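Local atomic coordinates of SusD homolog (Bacteroides thetaiotaomicron VPI-5482, PDB entry 3IV0), a protein that belongs to the SusD family of outer-membrane proteins and probably binds glycans at the cell surface for uptake. Residues Q270-N275 against T354-S359. Sequence-based numbering, arbitrary orientation.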
ATOM      1  N   GLN A 270      13.649  -0.067  -4.811  1.00 11.25           N
ATOM      2  CA  GLN A 270      14.823   0.445  -4.124  1.00 11.47           C
ATOM      3  C   GLN A 270      16.048  -0.142  -4.809  1.00 13.47           C
ATOM      4  O   GLN A 270      16.057  -1.303  -5.212  1.00 15.43           O
ATOM      5  CB  GLN A 270      14.843   0.055  -2.632  1.00 11.73           C
ATOM      6  CG  GLN A 270      15.495   1.105  -1.771  1.00 11.50           C
ATOM      7  CD  GLN A 270      15.586   0.777  -0.303  1.00 12.67           C
ATOM      8  OE1 GLN A 270      15.264  -0.342   0.156  1.00 15.48           O
ATOM      9  NE2 GLN A 270      16.021   1.736   0.444  1.00  9.30           N
ATOM     10  N   ASN A 271      17.067   0.671  -4.940  1.00 15.22           N
ATOM     11  CA  ASN A 271      18.329   0.197  -5.509  1.00 17.64           C
ATOM     12  C   ASN A 271      19.470   0.995  -4.871  1.00 19.70           C
ATOM     13  O   ASN A 271      19.862   2.070  -5.360  1.00 18.86           O
ATOM     14  CB  ASN A 271      18.298   0.270  -7.029  1.00 17.77           C
ATOM     15  CG  ASN A 271      19.445  -0.476  -7.658  1.00 26.17           C
ATOM     16  OD1 ASN A 271      20.501  -0.591  -7.054  1.00 27.79           O
ATOM     17  ND2 ASN A 271      19.229  -1.024  -8.854  1.00 35.16           N
ATOM     18  N   ILE A 272      19.959   0.466  -3.750  1.00 22.43           N
ATOM     19  CA  ILE A 272      21.071   1.039  -3.001  1.00 27.07           C
ATOM     20  C   ILE A 272      22.271   1.336  -3.880  1.00 26.97           C
ATOM     21  O   ILE A 272      22.875   2.394  -3.765  1.00 29.01           O
ATOM     22  CB  ILE A 272      21.565   0.065  -1.914  1.00 30.08           C
ATOM     23  CG1 ILE A 272      20.721   0.179  -0.660  1.00 37.47           C
ATOM     24  CG2 ILE A 272      23.027   0.344  -1.562  1.00 33.77           C
ATOM     25  CD1 ILE A 272      21.276  -0.680   0.465  1.00 39.15           C
ATOM     26  N   ASN A 273      22.611   0.403  -4.755  1.00 28.27           N
ATOM     27  CA  ASN A 273      23.789   0.557  -5.613  1.00 29.10           C
ATOM     28  C   ASN A 273      23.663   1.713  -6.593  1.00 28.77           C
ATOM     29  O   ASN A 273      24.679   2.245  -7.062  1.00 31.27           O
ATOM     30  CB  ASN A 273      24.052  -0.734  -6.396  1.00 31.20           C
ATOM     31  N   PHE A 274      22.429   2.087  -6.926  1.00 25.31           N
ATOM     32  CA  PHE A 274      22.157   3.165  -7.883  1.00 23.68           C
ATOM     33  C   PHE A 274      21.624   4.440  -7.222  1.00 21.11           C
ATOM     34  O   PHE A 274      21.018   5.299  -7.890  1.00 22.13           O
ATOM     35  CB  PHE A 274      21.147   2.691  -8.921  1.00 27.21           C
ATOM     36  N   ASN A 275      21.850   4.562  -5.919  1.00 23.26           N
ATOM     37  CA  ASN A 275      21.458   5.753  -5.195  1.00 24.32           C
ATOM     38  C   ASN A 275      19.955   5.977  -5.245  1.00 23.32           C
ATOM     39  O   ASN A 275      19.493   7.094  -5.324  1.00 25.92           O
ATOM     40  CB  ASN A 275      22.167   6.983  -5.759  1.00 26.52           C
ATOM     41  N   THR A 354      26.337   3.419   6.495  1.00 28.14           N
ATOM     42  CA  THR A 354      24.950   3.414   6.955  1.00 26.10           C
ATOM     43  C   THR A 354      24.293   2.075   6.673  1.00 23.18           C
ATOM     44  O   THR A 354      24.298   1.581   5.543  1.00 23.54           O
ATOM     45  CB  THR A 354      24.121   4.482   6.261  1.00 24.66           C
ATOM     46  OG1 THR A 354      24.771   5.752   6.381  1.00 32.27           O
ATOM     47  CG2 THR A 354      22.729   4.554   6.864  1.00 26.98           C
ATOM     48  N   ILE A 355      23.693   1.512   7.704  1.00 21.58           N
ATOM     49  CA  ILE A 355      23.053   0.217   7.594  1.00 18.69           C
ATOM     50  C   ILE A 355      21.538   0.371   7.425  1.00 17.90           C
ATOM     51  O   ILE A 355      20.921   1.158   8.121  1.00 19.23           O
ATOM     52  CB  ILE A 355      23.317  -0.647   8.851  1.00 18.92           C
ATOM     53  CG1 ILE A 355      24.819  -0.765   9.135  1.00 23.99           C
ATOM     54  CG2 ILE A 355      22.724  -2.036   8.685  1.00 21.55           C
ATOM     55  CD1 ILE A 355      25.085  -1.444  10.460  1.00 26.56           C
ATOM     56  N   THR A 356      20.969  -0.404   6.500  1.00 14.05           N
ATOM     57  CA  THR A 356      19.518  -0.584   6.490  1.00 13.54           C
ATOM     58  C   THR A 356      19.202  -2.045   6.706  1.00 14.70           C
ATOM     59  O   THR A 356      19.901  -2.946   6.233  1.00 14.27           O
ATOM     60  CB  THR A 356      18.866  -0.099   5.166  1.00 14.87           C
ATOM     61  OG1 THR A 356      17.445  -0.315   5.202  1.00 13.61           O
ATOM     62  CG2 THR A 356      19.416  -0.814   3.981  1.00 16.84           C
ATOM     63  N   SER A 357      18.091  -2.270   7.381  1.00 12.86           N
ATOM     64  CA  SER A 357      17.612  -3.626   7.564  1.00 12.75           C
ATOM     65  C   SER A 357      16.814  -4.147   6.391  1.00 12.53           C
ATOM     66  O   SER A 357      16.478  -5.327   6.359  1.00 13.68           O
ATOM     67  CB  SER A 357      16.777  -3.755   8.842  1.00 13.39           C
ATOM     68  OG  SER A 357      15.513  -3.088   8.698  1.00 14.12           O
ATOM     69  N   ASN A 358      16.476  -3.261   5.448  1.00 12.64           N
ATOM     70  CA  ASN A 358      15.682  -3.665   4.311  1.00 12.31           C
ATOM     71  C   ASN A 358      16.077  -2.916   3.038  1.00 12.49           C
ATOM     72  O   ASN A 358      15.568  -1.833   2.759  1.00 12.63           O
ATOM     73  CB  ASN A 358      14.186  -3.526   4.606  1.00 12.05           C
ATOM     74  CG  ASN A 358      13.334  -4.103   3.483  1.00 12.18           C
ATOM     75  OD1 ASN A 358      13.878  -4.635   2.515  1.00 12.33           O
ATOM     76  ND2 ASN A 358      12.014  -4.052   3.627  1.00 12.34           N
ATOM     77  N   SER A 359      16.993  -3.507   2.279  1.00 11.05           N
ATOM     78  CA  SER A 359      17.423  -3.008   0.978  1.00 12.91           C
ATOM     79  C   SER A 359      16.460  -3.366  -0.138  1.00 12.55           C
ATOM     80  O   SER A 359      16.674  -3.005  -1.309  1.00 13.21           O
ATOM     81  CB  SER A 359      18.792  -3.606   0.648  1.00 14.55           C
ATOM     82  OG  SER A 359      18.656  -5.001   0.459  1.00 16.51           O
TER
HETATM   83  O   HOH W   1      18.841  -2.111  -2.791  1.00 22.52           O
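Q270 lies along the backbone of N358 and S359. Its CB sits 3.8 Å from S359 O; CG carries the chain onward, extended (chi2 -178°), to CD, which lies 4.0 Å from N358 O. The terminal amide thus ends beside the carbonyls of N358 and S359. With an alanine here, these two carbonyls would probably lose their amide neighbour, leaving I272 and a water to span the gap to S359. I272 supplies the apolar half: CG1 anti to its carbonyl carbon (chi1 -84°) and an extended chi2 carry CD1 over to S359 CB at 3.8 Å, and CD1 meets T356 CG2 tip to tip at 4.0 Å. The contact joins the loop between strand 264-268 and helix 284-287 to the 354-356 end of the 348-350/354-356 beta hairpin, in a SusD-family chain whose regular structure is mostly helix. An ST turn bends the chain as it leaves the hairpin: T356 OG1 accepts from N358 N at 3.1 Å (166°) and is also bonded to D286 and K283. One water bridges the two backbones, accepting from I272 N at 3.0 Å and donating to S359 O at 2.8 Å.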